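Local coordinates for protein putative ADP-Ribosyltransferase Scabin (Streptomyces scabiei 87.22, PDB 5EWY) that acts as an ADP-ribosyltransferase toxin on DNA, probably transferring the ADP-ribose moiety of NAD+ to its target, at residues 93-96 with 97-100; 122-125 with 126-129; 142-145 with 146-149; 177-180 with 181-184. All coordinates share one frame; numbering follows the deposited sequence.

Contact 1. Residues 93-96 with 97-100. With 5TQ (4-(8-fluoranyl-6-oxidanylidene-1,3,4,5-tetrahydrobenzo[c][1,6]naphthyridin-2-yl)butanoic acid), chain B.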
loop_
_atom_site.group_PDB
_atom_site.type_symbol
_atom_site.label_atom_id
_atom_site.label_comp_id
_atom_site.label_asym_id
_atom_site.label_seq_id
_atom_site.Cartn_x
_atom_site.Cartn_y
_atom_site.Cartn_z
ATOM N N PRO A 93 -4.281 9.462 0.886
ATOM C CA PRO A 93 -3.800 9.826 -0.448
ATOM C C PRO A 93 -3.658 11.332 -0.596
ATOM O O PRO A 93 -4.295 12.131 0.102
ATOM C CB PRO A 93 -4.903 9.296 -1.368
ATOM C CG PRO A 93 -6.127 9.424 -0.552
ATOM C CD PRO A 93 -5.727 9.174 0.880
ATOM N N LYS A 94 -2.813 11.713 -1.552
ATOM C CA LYS A 94 -2.502 13.128 -1.749
ATOM C C LYS A 94 -3.698 13.914 -2.285
ATOM O O LYS A 94 -3.965 15.026 -1.813
ATOM C CB LYS A 94 -1.253 13.262 -2.626
ATOM C CG LYS A 94 0.019 12.957 -1.847
ATOM C CD LYS A 94 1.288 13.142 -2.650
ATOM C CE LYS A 94 2.494 12.946 -1.743
ATOM N NZ LYS A 94 3.797 13.203 -2.407
ATOM N N ASP A 95 -4.445 13.373 -3.256
ATOM C CA ASP A 95 -5.570 14.132 -3.814
ATOM C C ASP A 95 -6.618 13.189 -4.407
ATOM O O ASP A 95 -6.496 12.779 -5.563
ATOM C CB ASP A 95 -5.083 15.114 -4.867
ATOM C CG ASP A 95 -6.170 16.100 -5.289
ATOM O OD1 ASP A 95 -7.335 15.940 -4.857
ATOM O OD2 ASP A 95 -5.868 17.047 -6.049
ATOM N N VAL A 96 -7.673 12.909 -3.634
ATOM C CA VAL A 96 -8.787 12.103 -4.136
ATOM C C VAL A 96 -9.744 12.878 -5.023
ATOM O O VAL A 96 -10.603 12.267 -5.672
ATOM C CB VAL A 96 -9.665 11.477 -3.031
ATOM C CG1 VAL A 96 -8.935 10.349 -2.335
ATOM C CG2 VAL A 96 -10.120 12.532 -2.015
ATOM N N ILE A 97 -9.638 14.205 -5.068
ATOM C CA ILE A 97 -10.598 15.006 -5.818
ATOM C C ILE A 97 -10.066 15.257 -7.220
ATOM O O ILE A 97 -10.723 14.926 -8.214
ATOM C CB ILE A 97 -10.897 16.330 -5.093
ATOM C CG1 ILE A 97 -11.325 16.074 -3.644
ATOM C CG2 ILE A 97 -11.964 17.115 -5.842
ATOM C CD1 ILE A 97 -12.547 15.196 -3.491
ATOM N N ASP A 98 -8.871 15.842 -7.309
ATOM C CA ASP A 98 -8.302 16.264 -8.583
ATOM C C ASP A 98 -7.018 15.522 -8.931
ATOM O O ASP A 98 -6.363 15.871 -9.917
ATOM C CB ASP A 98 -8.063 17.776 -8.571
ATOM C CG ASP A 98 -9.312 18.551 -8.217
ATOM O OD1 ASP A 98 -10.288 18.477 -8.992
ATOM O OD2 ASP A 98 -9.323 19.230 -7.169
ATOM N N GLY A 99 -6.652 14.499 -8.172
ATOM C CA GLY A 99 -5.441 13.769 -8.455
ATOM C C GLY A 99 -5.556 12.921 -9.715
ATOM O O GLY A 99 -6.602 12.817 -10.360
ATOM N N GLN A 100 -4.436 12.288 -10.048
ATOM C CA GLN A 100 -4.304 11.472 -11.253
ATOM C C GLN A 100 -4.922 10.098 -10.997
ATOM O O GLN A 100 -4.313 9.253 -10.343
ATOM C CB GLN A 100 -2.818 11.330 -11.583
ATOM C CG GLN A 100 -2.501 10.466 -12.789
ATOM C CD GLN A 100 -3.218 10.943 -14.026
ATOM O OE1 GLN A 100 -4.285 10.446 -14.388
ATOM N NE2 GLN A 100 -2.655 11.955 -14.668
HETATM N N12 5TQ B . 6.486 7.023 -3.404
HETATM C C13 5TQ B . 6.873 7.092 -2.131
HETATM C C15 5TQ B . 6.445 8.262 -4.245
HETATM C C17 5TQ B . 4.617 9.835 -3.438
HETATM C C01 5TQ B . 5.794 0.919 -3.550
HETATM C C02 5TQ B . 5.443 0.783 -4.886
HETATM C C03 5TQ B . 5.361 1.892 -5.720
HETATM C C04 5TQ B . 5.612 3.157 -5.205
HETATM C C05 5TQ B . 5.991 3.322 -3.858
HETATM C C06 5TQ B . 6.062 2.187 -3.033
HETATM C C07 5TQ B . 6.466 2.338 -1.641
HETATM C C08 5TQ B . 6.264 4.624 -3.297
HETATM C C09 5TQ B . 6.636 4.678 -1.924
HETATM N N10 5TQ B . 6.704 3.568 -1.148
HETATM C C11 5TQ B . 6.227 5.836 -4.000
HETATM C C14 5TQ B . 6.916 5.982 -1.351
HETATM C C16 5TQ B . 6.105 9.562 -3.530
HETATM C C18 5TQ B . 4.007 9.161 -2.226
HETATM O O19 5TQ B . 6.550 1.334 -0.885
HETATM F F20 5TQ B . 5.199 -0.434 -5.374
HETATM O O21 5TQ B . 3.207 9.809 -1.502
HETATM O O22 5TQ B . 4.307 7.983 -1.962
HETATM O O HOH W 1 -7.448 19.309 -5.267
#
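Asp95 folds back over the chain that follows it and takes two backbone N-H groups on a single carboxylate oxygen, OD1. Ile97 N and Asp98 N each lie 2.9 Å from Asp95 OD1, and both come to it from the same face of the carboxylate plane. The bond from Asp98 is nearly straight, 169° at the hydrogen, while that from Ile97 is more bent. With CG set opposite the backbone N (chi1 -169°), the carboxylate swings toward the turn. The tight side is completed by the main chain: Gly99 N makes a weak bond of 3.1 Å to Asp95 O, and Gly99 CA comes within 3.2 Å of the same oxygen. Glycine suits this place because it has no side chain to crowd that carbonyl.

The other carboxylate oxygen belongs to the wetter side. Asp95 OD2 and Asp98 OD2 stand 4.2 Å apart, and one water donates to both, which probably eases the repulsion between two acids. Ile97 is largely exposed, although its CD1 rests 3.9 Å from CG2 of the buried Val96. One residue before the turn, Lys94 extends the other way, bringing CE within 3.2 Å of the inhibitor carboxylate oxygen O21, with NZ farther off at 3.6 Å. Taking the second and third N-H groups after it, with the weak Gly99 bond, Asp95 makes this an Asx motif in the loop between helices 83-89 and 103-108.

Contact 2. Residues 122-125 with 126-129. With 5TQ (4-(8-fluoranyl-6-oxidanylidene-1,3,4,5-tetrahydrobenzo[c][1,6]naphthyridin-2-yl)butanoic acid), chain B.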
loop_
_atom_site.group_PDB
_atom_site.type_symbol
_atom_site.label_atom_id
_atom_site.label_comp_id
_atom_site.label_asym_id
_atom_site.label_seq_id
_atom_site.Cartn_x
_atom_site.Cartn_y
_atom_site.Cartn_z
ATOM N N HIS A 122 8.489 -7.403 0.258
ATOM C CA HIS A 122 9.032 -6.976 1.538
ATOM C C HIS A 122 10.284 -6.124 1.390
ATOM O O HIS A 122 10.521 -5.226 2.217
ATOM C CB HIS A 122 9.323 -8.211 2.384
ATOM C CG HIS A 122 10.041 -7.893 3.657
ATOM N ND1 HIS A 122 11.413 -7.800 3.736
ATOM C CD2 HIS A 122 9.573 -7.563 4.886
ATOM C CE1 HIS A 122 11.762 -7.449 4.957
ATOM N NE2 HIS A 122 10.667 -7.299 5.680
ATOM N N ASP A 123 11.112 -6.435 0.406
ATOM C CA ASP A 123 12.440 -5.834 0.249
ATOM C C ASP A 123 12.478 -4.589 -0.637
ATOM O O ASP A 123 13.568 -4.069 -0.887
ATOM C CB ASP A 123 13.422 -6.865 -0.307
ATOM C CG ASP A 123 13.625 -8.018 0.617
ATOM O OD1 ASP A 123 13.517 -7.857 1.842
ATOM O OD2 ASP A 123 13.869 -9.103 0.081
ATOM N N LEU A 124 11.339 -4.113 -1.132
ATOM C CA LEU A 124 11.399 -2.985 -2.047
ATOM C C LEU A 124 11.948 -1.755 -1.346
ATOM O O LEU A 124 12.484 -0.850 -2.003
ATOM C CB LEU A 124 10.013 -2.715 -2.645
ATOM C CG LEU A 124 10.049 -1.734 -3.849
ATOM C CD1 LEU A 124 10.670 -2.417 -5.020
ATOM C CD2 LEU A 124 8.649 -1.338 -4.185
ATOM N N TYR A 125 11.839 -1.688 -0.032
ATOM C CA TYR A 125 12.389 -0.566 0.724
ATOM C C TYR A 125 13.862 -0.342 0.414
ATOM O O TYR A 125 14.348 0.793 0.514
ATOM C CB TYR A 125 12.190 -0.783 2.242
ATOM C CG TYR A 125 13.122 -1.799 2.861
ATOM C CD1 TYR A 125 14.351 -1.436 3.381
ATOM C CD2 TYR A 125 12.748 -3.133 2.958
ATOM C CE1 TYR A 125 15.194 -2.375 3.928
ATOM C CE2 TYR A 125 13.587 -4.074 3.506
ATOM C CZ TYR A 125 14.797 -3.690 4.014
ATOM O OH TYR A 125 15.700 -4.578 4.539
ATOM N N LYS A 126 14.588 -1.391 0.016
ATOM C CA LYS A 126 16.011 -1.262 -0.276
ATOM C C LYS A 126 16.266 -0.390 -1.495
ATOM O O LYS A 126 17.397 0.079 -1.670
ATOM C CB LYS A 126 16.627 -2.650 -0.488
ATOM C CG LYS A 126 16.546 -3.553 0.740
ATOM C CD LYS A 126 17.199 -4.884 0.467
ATOM C CE LYS A 126 17.147 -5.773 1.712
ATOM N NZ LYS A 126 18.121 -5.324 2.729
ATOM N N THR A 127 15.250 -0.181 -2.344
ATOM C CA THR A 127 15.409 0.660 -3.524
ATOM C C THR A 127 15.040 2.104 -3.270
ATOM O O THR A 127 15.315 2.938 -4.138
ATOM C CB THR A 127 14.549 0.152 -4.692
ATOM O OG1 THR A 127 13.156 0.421 -4.469
ATOM C CG2 THR A 127 14.773 -1.305 -4.951
ATOM N N TRP A 128 14.385 2.400 -2.155
ATOM C CA TRP A 128 13.891 3.738 -1.863
ATOM C C TRP A 128 14.890 4.407 -0.933
ATOM O O TRP A 128 14.918 4.123 0.269
ATOM C CB TRP A 128 12.514 3.661 -1.218
ATOM C CG TRP A 128 11.439 3.253 -2.157
ATOM C CD1 TRP A 128 10.806 2.046 -2.216
ATOM C CD2 TRP A 128 10.863 4.053 -3.182
ATOM N NE1 TRP A 128 9.869 2.052 -3.223
ATOM C CE2 TRP A 128 9.879 3.279 -3.824
ATOM C CE3 TRP A 128 11.079 5.363 -3.616
ATOM C CZ2 TRP A 128 9.125 3.769 -4.883
ATOM C CZ3 TRP A 128 10.323 5.846 -4.664
ATOM C CH2 TRP A 128 9.356 5.057 -5.276
ATOM N N TYR A 129 15.700 5.293 -1.483
ATOM C CA TYR A 129 16.727 5.941 -0.690
ATOM C C TYR A 129 16.111 7.047 0.160
ATOM O O TYR A 129 15.149 7.710 -0.244
ATOM C CB TYR A 129 17.843 6.437 -1.605
ATOM C CG TYR A 129 18.496 5.271 -2.325
ATOM C CD1 TYR A 129 19.488 4.518 -1.708
ATOM C CD2 TYR A 129 18.086 4.893 -3.600
ATOM C CE1 TYR A 129 20.073 3.441 -2.348
ATOM C CE2 TYR A 129 18.666 3.816 -4.250
ATOM C CZ TYR A 129 19.659 3.093 -3.619
ATOM O OH TYR A 129 20.240 2.021 -4.258
HETATM N N12 5TQ B . 6.486 7.023 -3.404
HETATM C C13 5TQ B . 6.873 7.092 -2.131
HETATM C C15 5TQ B . 6.445 8.262 -4.245
HETATM C C17 5TQ B . 4.617 9.835 -3.438
HETATM C C01 5TQ B . 5.794 0.919 -3.550
HETATM C C02 5TQ B . 5.443 0.783 -4.886
HETATM C C03 5TQ B . 5.361 1.892 -5.720
HETATM C C04 5TQ B . 5.612 3.157 -5.205
HETATM C C05 5TQ B . 5.991 3.322 -3.858
HETATM C C06 5TQ B . 6.062 2.187 -3.033
HETATM C C07 5TQ B . 6.466 2.338 -1.641
HETATM C C08 5TQ B . 6.264 4.624 -3.297
HETATM C C09 5TQ B . 6.636 4.678 -1.924
HETATM N N10 5TQ B . 6.704 3.568 -1.148
HETATM C C11 5TQ B . 6.227 5.836 -4.000
HETATM C C14 5TQ B . 6.916 5.982 -1.351
HETATM C C16 5TQ B . 6.105 9.562 -3.530
HETATM C C18 5TQ B . 4.007 9.161 -2.226
HETATM O O19 5TQ B . 6.550 1.334 -0.885
HETATM F F20 5TQ B . 5.199 -0.434 -5.374
HETATM O O21 5TQ B . 3.207 9.809 -1.502
HETATM O O22 5TQ B . 4.307 7.983 -1.962
#
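The indole of Trp128 has the fused rings of the inhibitor over one face, while Tyr125 CA meets its edge near the ring plane. CZ2 of Trp128 approaches C05 of the inhibitor to 3.3 Å, an offset contact between flat aromatic systems for which tryptophan offers ample surface. The phenol of Tyr125 carries the aliphatic part of Lys126 on a face: Lys126 CG sits 3.8 Å from the ring centroid, a CH-pi contact, and His122 O lies at the phenol's edge. A short 3-10 turn and the residues next to it, between strands 115-119 and 133-137, carry these groups, forming a wall of the inhibitor pocket, probably the NAD+ site of this ADP-ribosyltransferase fold.

Leu124 joins the same wall. Its CD2 reaches C01 of the inhibitor at 3.7 Å, while its CG lies 4.2 Å from Trp128 CD1. The turn itself is held by i to i+3 backbone bonds, Lys126 N to Asp123 O, Thr127 N to Leu124 O and Trp128 N to Tyr125 O. His122 ND1 donates to Asp123 OD1 in the imidazole plane, and His122 NE2 bonds to Tyr136 OH. Lys126 runs straight beside Tyr125 until a bend at its last torsion (chi4 -74°) turns NZ to Arg183 O, its closer partner, and to Tyr125 OH, 3.1 Å away. Threonine fits its position by adding a second grip on the turn: Thr127 OG1 donates to Leu124 O in the carbonyl plane at 2.9 Å, whereas Thr127 N meets that oxygen from above the plane.

Contact 3. Residues 142-145 with 146-149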
loop_
_atom_site.group_PDB
_atom_site.type_symbol
_atom_site.label_atom_id
_atom_site.label_comp_id
_atom_site.label_asym_id
_atom_site.label_seq_id
_atom_site.Cartn_x
_atom_site.Cartn_y
_atom_site.Cartn_z
ATOM N N GLY A 142 -7.300 -3.273 -2.840
ATOM C CA GLY A 142 -6.216 -2.652 -3.592
ATOM C C GLY A 142 -6.234 -3.061 -5.048
ATOM O O GLY A 142 -6.731 -4.120 -5.428
ATOM N N VAL A 143 -5.753 -2.160 -5.892
ATOM C CA VAL A 143 -5.644 -2.421 -7.321
ATOM C C VAL A 143 -4.281 -3.051 -7.591
ATOM O O VAL A 143 -3.239 -2.453 -7.303
ATOM C CB VAL A 143 -5.812 -1.127 -8.132
ATOM C CG1 VAL A 143 -5.673 -1.433 -9.607
ATOM C CG2 VAL A 143 -7.158 -0.455 -7.834
ATOM N N ASP A 144 -4.274 -4.249 -8.166
ATOM C CA ASP A 144 -3.024 -4.908 -8.528
ATOM C C ASP A 144 -2.506 -4.255 -9.804
ATOM O O ASP A 144 -3.088 -4.408 -10.880
ATOM C CB ASP A 144 -3.244 -6.413 -8.686
ATOM C CG ASP A 144 -1.953 -7.165 -8.929
ATOM O OD1 ASP A 144 -1.152 -6.708 -9.765
ATOM O OD2 ASP A 144 -1.727 -8.220 -8.298
ATOM N N VAL A 145 -1.412 -3.501 -9.680
ATOM C CA VAL A 145 -0.970 -2.659 -10.784
ATOM C C VAL A 145 -0.596 -3.504 -11.991
ATOM O O VAL A 145 -1.029 -3.230 -13.112
ATOM C CB VAL A 145 0.177 -1.739 -10.343
ATOM C CG1 VAL A 145 0.858 -1.065 -11.564
ATOM C CG2 VAL A 145 -0.341 -0.666 -9.421
ATOM N N ASN A 146 0.246 -4.518 -11.796
ATOM C CA ASN A 146 0.703 -5.289 -12.947
ATOM C C ASN A 146 -0.430 -6.083 -13.596
ATOM O O ASN A 146 -0.414 -6.291 -14.816
ATOM C CB ASN A 146 1.867 -6.195 -12.572
ATOM C CG ASN A 146 3.124 -5.425 -12.277
ATOM O OD1 ASN A 146 3.168 -4.188 -12.392
ATOM N ND2 ASN A 146 4.166 -6.142 -11.894
ATOM N N LYS A 147 -1.429 -6.512 -12.819
ATOM C CA LYS A 147 -2.579 -7.178 -13.422
ATOM C C LYS A 147 -3.451 -6.197 -14.191
ATOM O O LYS A 147 -4.160 -6.598 -15.123
ATOM C CB LYS A 147 -3.420 -7.882 -12.355
ATOM C CG LYS A 147 -2.762 -9.094 -11.746
ATOM C CD LYS A 147 -3.716 -9.800 -10.791
ATOM C CE LYS A 147 -3.033 -10.923 -10.025
ATOM N NZ LYS A 147 -2.404 -11.910 -10.939
ATOM N N THR A 148 -3.430 -4.925 -13.801
ATOM C CA THR A 148 -4.240 -3.882 -14.420
ATOM C C THR A 148 -3.575 -3.261 -15.638
ATOM O O THR A 148 -4.253 -3.035 -16.641
ATOM C CB THR A 148 -4.535 -2.805 -13.370
ATOM O OG1 THR A 148 -5.223 -3.417 -12.275
ATOM C CG2 THR A 148 -5.382 -1.670 -13.920
ATOM N N ILE A 149 -2.269 -2.989 -15.588
ATOM C CA ILE A 149 -1.580 -2.344 -16.707
ATOM C C ILE A 149 -0.545 -3.236 -17.378
ATOM O O ILE A 149 0.125 -2.782 -18.319
ATOM C CB ILE A 149 -0.974 -0.977 -16.325
ATOM C CG1 ILE A 149 0.226 -1.145 -15.379
ATOM C CG2 ILE A 149 -2.064 -0.055 -15.741
ATOM C CD1 ILE A 149 1.005 0.146 -15.121
HETATM O O HOH W 2 1.324 -5.576 -9.296
#
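Val143 sets one methyl, CG1, against the hydroxyl of Thr148, with CG1 to Thr148 OG1 at 3.4 Å and the two side chains crossing at about a right angle. Its branched, apolar side chain suits a site buried against Ile103, Pro66 and Trp68.

Asp144 follows as the N-cap of helix 145-149. CG lies opposite the backbone N (chi1 -174°), which carries OD1 round to the open helix end, where it accepts from Lys147 N at 3.1 Å in a nearly straight bond, 163° at the hydrogen, reached from above the carboxylate plane. A water donates to Asp144 OD1 and accepts from Asn146 N, so a second N-H of the first turn is also served. The negative carboxylate would favour the positive end of the helix dipole. OD2 bonds to Tyr120 OH; the methylene chain of Lys147 lies against OD2, CE being 3.5 Å from Asp144 OD2, but the ammonium stays beyond salt-bridge range. Two donors of Thr148 grip the carbonyl oxygen of the cap: OG1 stands 2.7 Å from Asp144 O and N 3.0 Å from it. Threonine can do this because OG1 lies beside its own backbone N (chi1 -59°), so hydroxyl and N-H point to one carbonyl.

Val145 begins the helix. Its carbonyl takes Ile149 N almost head-on at 2.8 Å, and Val145 CG1 packs beside Ile149 CD1 at 3.8 Å. Strand 143-144 is an edge of the three-stranded sheet, paired with strand 160-164, while Val143, Val145, Thr148 and Ile149 all pack against helix 103-108.

Contact 4. Residues 177-180 with 181-184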
loop_
_atom_site.group_PDB
_atom_site.type_symbol
_atom_site.label_atom_id
_atom_site.label_comp_id
_atom_site.label_asym_id
_atom_site.label_seq_id
_atom_site.Cartn_x
_atom_site.Cartn_y
_atom_site.Cartn_z
ATOM N N PRO A 177 12.028 0.629 11.202
ATOM C CA PRO A 177 12.914 1.659 10.646
ATOM C C PRO A 177 14.030 1.019 9.836
ATOM O O PRO A 177 14.420 -0.134 10.060
ATOM C CB PRO A 177 13.481 2.355 11.881
ATOM C CG PRO A 177 12.762 1.835 13.029
ATOM C CD PRO A 177 12.196 0.504 12.659
ATOM N N VAL A 178 14.568 1.805 8.912
ATOM C CA VAL A 178 15.554 1.336 7.943
ATOM C C VAL A 178 16.869 2.040 8.208
ATOM O O VAL A 178 16.925 3.280 8.274
ATOM C CB VAL A 178 15.082 1.569 6.498
ATOM C CG1 VAL A 178 16.189 1.183 5.505
ATOM C CG2 VAL A 178 13.826 0.771 6.211
ATOM N N ASP A 179 17.940 1.262 8.308
ATOM C CA ASP A 179 19.274 1.829 8.393
ATOM C C ASP A 179 19.694 2.250 7.001
ATOM O O ASP A 179 19.852 1.408 6.116
ATOM C CB ASP A 179 20.264 0.805 8.917
ATOM C CG ASP A 179 21.666 1.374 8.981
ATOM O OD1 ASP A 179 21.865 2.419 9.632
ATOM O OD2 ASP A 179 22.548 0.838 8.294
ATOM N N LYS A 180 19.940 3.541 6.820
ATOM C CA LYS A 180 20.166 4.070 5.478
ATOM C C LYS A 180 21.445 3.521 4.851
ATOM O O LYS A 180 21.459 3.188 3.658
ATOM C CB LYS A 180 20.199 5.594 5.517
ATOM C CG LYS A 180 20.171 6.221 4.147
ATOM C CD LYS A 180 20.330 7.725 4.218
ATOM C CE LYS A 180 20.418 8.316 2.824
ATOM N NZ LYS A 180 21.600 7.811 2.071
ATOM N N LYS A 181 22.513 3.379 5.634
ATOM C CA LYS A 181 23.805 3.057 5.038
ATOM C C LYS A 181 23.876 1.615 4.551
ATOM O O LYS A 181 24.576 1.336 3.569
ATOM C CB LYS A 181 24.946 3.363 6.009
ATOM C CG LYS A 181 25.557 4.751 5.819
ATOM C CD LYS A 181 26.871 4.904 6.581
ATOM C CE LYS A 181 27.540 6.238 6.285
ATOM N NZ LYS A 181 26.684 7.394 6.659
ATOM N N THR A 182 23.172 0.691 5.206
ATOM C CA THR A 182 23.166 -0.700 4.787
ATOM C C THR A 182 21.870 -1.104 4.106
ATOM O O THR A 182 21.787 -2.222 3.589
ATOM C CB THR A 182 23.401 -1.619 5.996
ATOM O OG1 THR A 182 22.388 -1.386 6.970
ATOM C CG2 THR A 182 24.782 -1.366 6.614
ATOM N N ARG A 183 20.856 -0.243 4.094
ATOM C CA ARG A 183 19.552 -0.592 3.516
ATOM C C ARG A 183 18.997 -1.868 4.150
ATOM O O ARG A 183 18.528 -2.771 3.463
ATOM C CB ARG A 183 19.650 -0.745 1.994
ATOM C CG ARG A 183 20.162 0.508 1.285
ATOM C CD ARG A 183 20.609 0.230 -0.143
ATOM N NE ARG A 183 21.579 -0.859 -0.256
ATOM C CZ ARG A 183 22.864 -0.775 0.063
ATOM N NH1 ARG A 183 23.384 0.367 0.509
ATOM N NH2 ARG A 183 23.638 -1.847 -0.069
ATOM N N THR A 184 19.012 -1.917 5.475
ATOM C CA THR A 184 18.487 -3.061 6.205
ATOM C C THR A 184 17.528 -2.571 7.273
ATOM O O THR A 184 17.593 -1.436 7.722
ATOM C CB THR A 184 19.626 -3.846 6.865
ATOM O OG1 THR A 184 20.341 -2.989 7.757
ATOM C CG2 THR A 184 20.540 -4.473 5.841
HETATM O O HOH W 3 22.488 4.393 8.007
#
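A beta-hairpin turn with a G1 bulge closes the end of strands 172-179 and 184-192. Asp179 and Thr184 form its last hydrogen-bonded antiparallel pair: Asp179 N donates to Thr184 O at 2.8 Å in a nearly linear bond. On the return side Arg183 and Thr184 both face Asp179, and each N-H makes only a weak bond to Asp179 O. Arg183 takes the bulge position with a left-handed backbone (phi 55°, psi 49°), a conformation more usual for glycine. A CA-H...O contact of 3.4 Å from Val178 CA to Thr184 O adds to the pairing.

The aspartate also ties down the turn with its side chain. CG stands opposite the backbone N (chi1 179°), directing the carboxylate over residues 181 and 182. Thr182 OG1 donates to Asp179 OD2 at 2.6 Å, on the anti lone pair of that carboxylate oxygen; Thr182 N reaches the same oxygen at 3.2 Å from above the carboxylate plane. Threonine is apt here because one residue supplies both donors. The other oxygen, Asp179 OD1, accepts from a water that in turn accepts from Lys181 N, and so the acid reaches two successive backbone N-H groups, one directly and one through solvent.

Lys180 and Lys181 project from the turn, each chain bending at its last torsion, as suits long charged residues on an exposed tip. With three donors on its two oxygens, the Asp179 carboxylate is probably stabilised as the anion, and it probably helps to hold the turn's shape.

Overall arrangement
Contacts 1 and 2 line the inhibitor pocket; contacts 3 and 4 lie farther from it. Contact 1 and contact 2 touch the ligand at different ends, the butanoate tail and the fused rings, and their centres lie about 25 Å apart. Arg77 and Ser78 hold the ligand by hydrogen bonds as well. Contact 3 lies near the pocket, the side chain of Val145 being about 7 Å from the ligand; its centre is about 18 Å from that of contact 1 and 20 Å from that of contact 2. Contact 4 does not line the pocket but backs contact 2, their centres about 9 Å apart: the lysine bond to Arg183 O joins them, and Tyr125 packs on Val178 and Thr184.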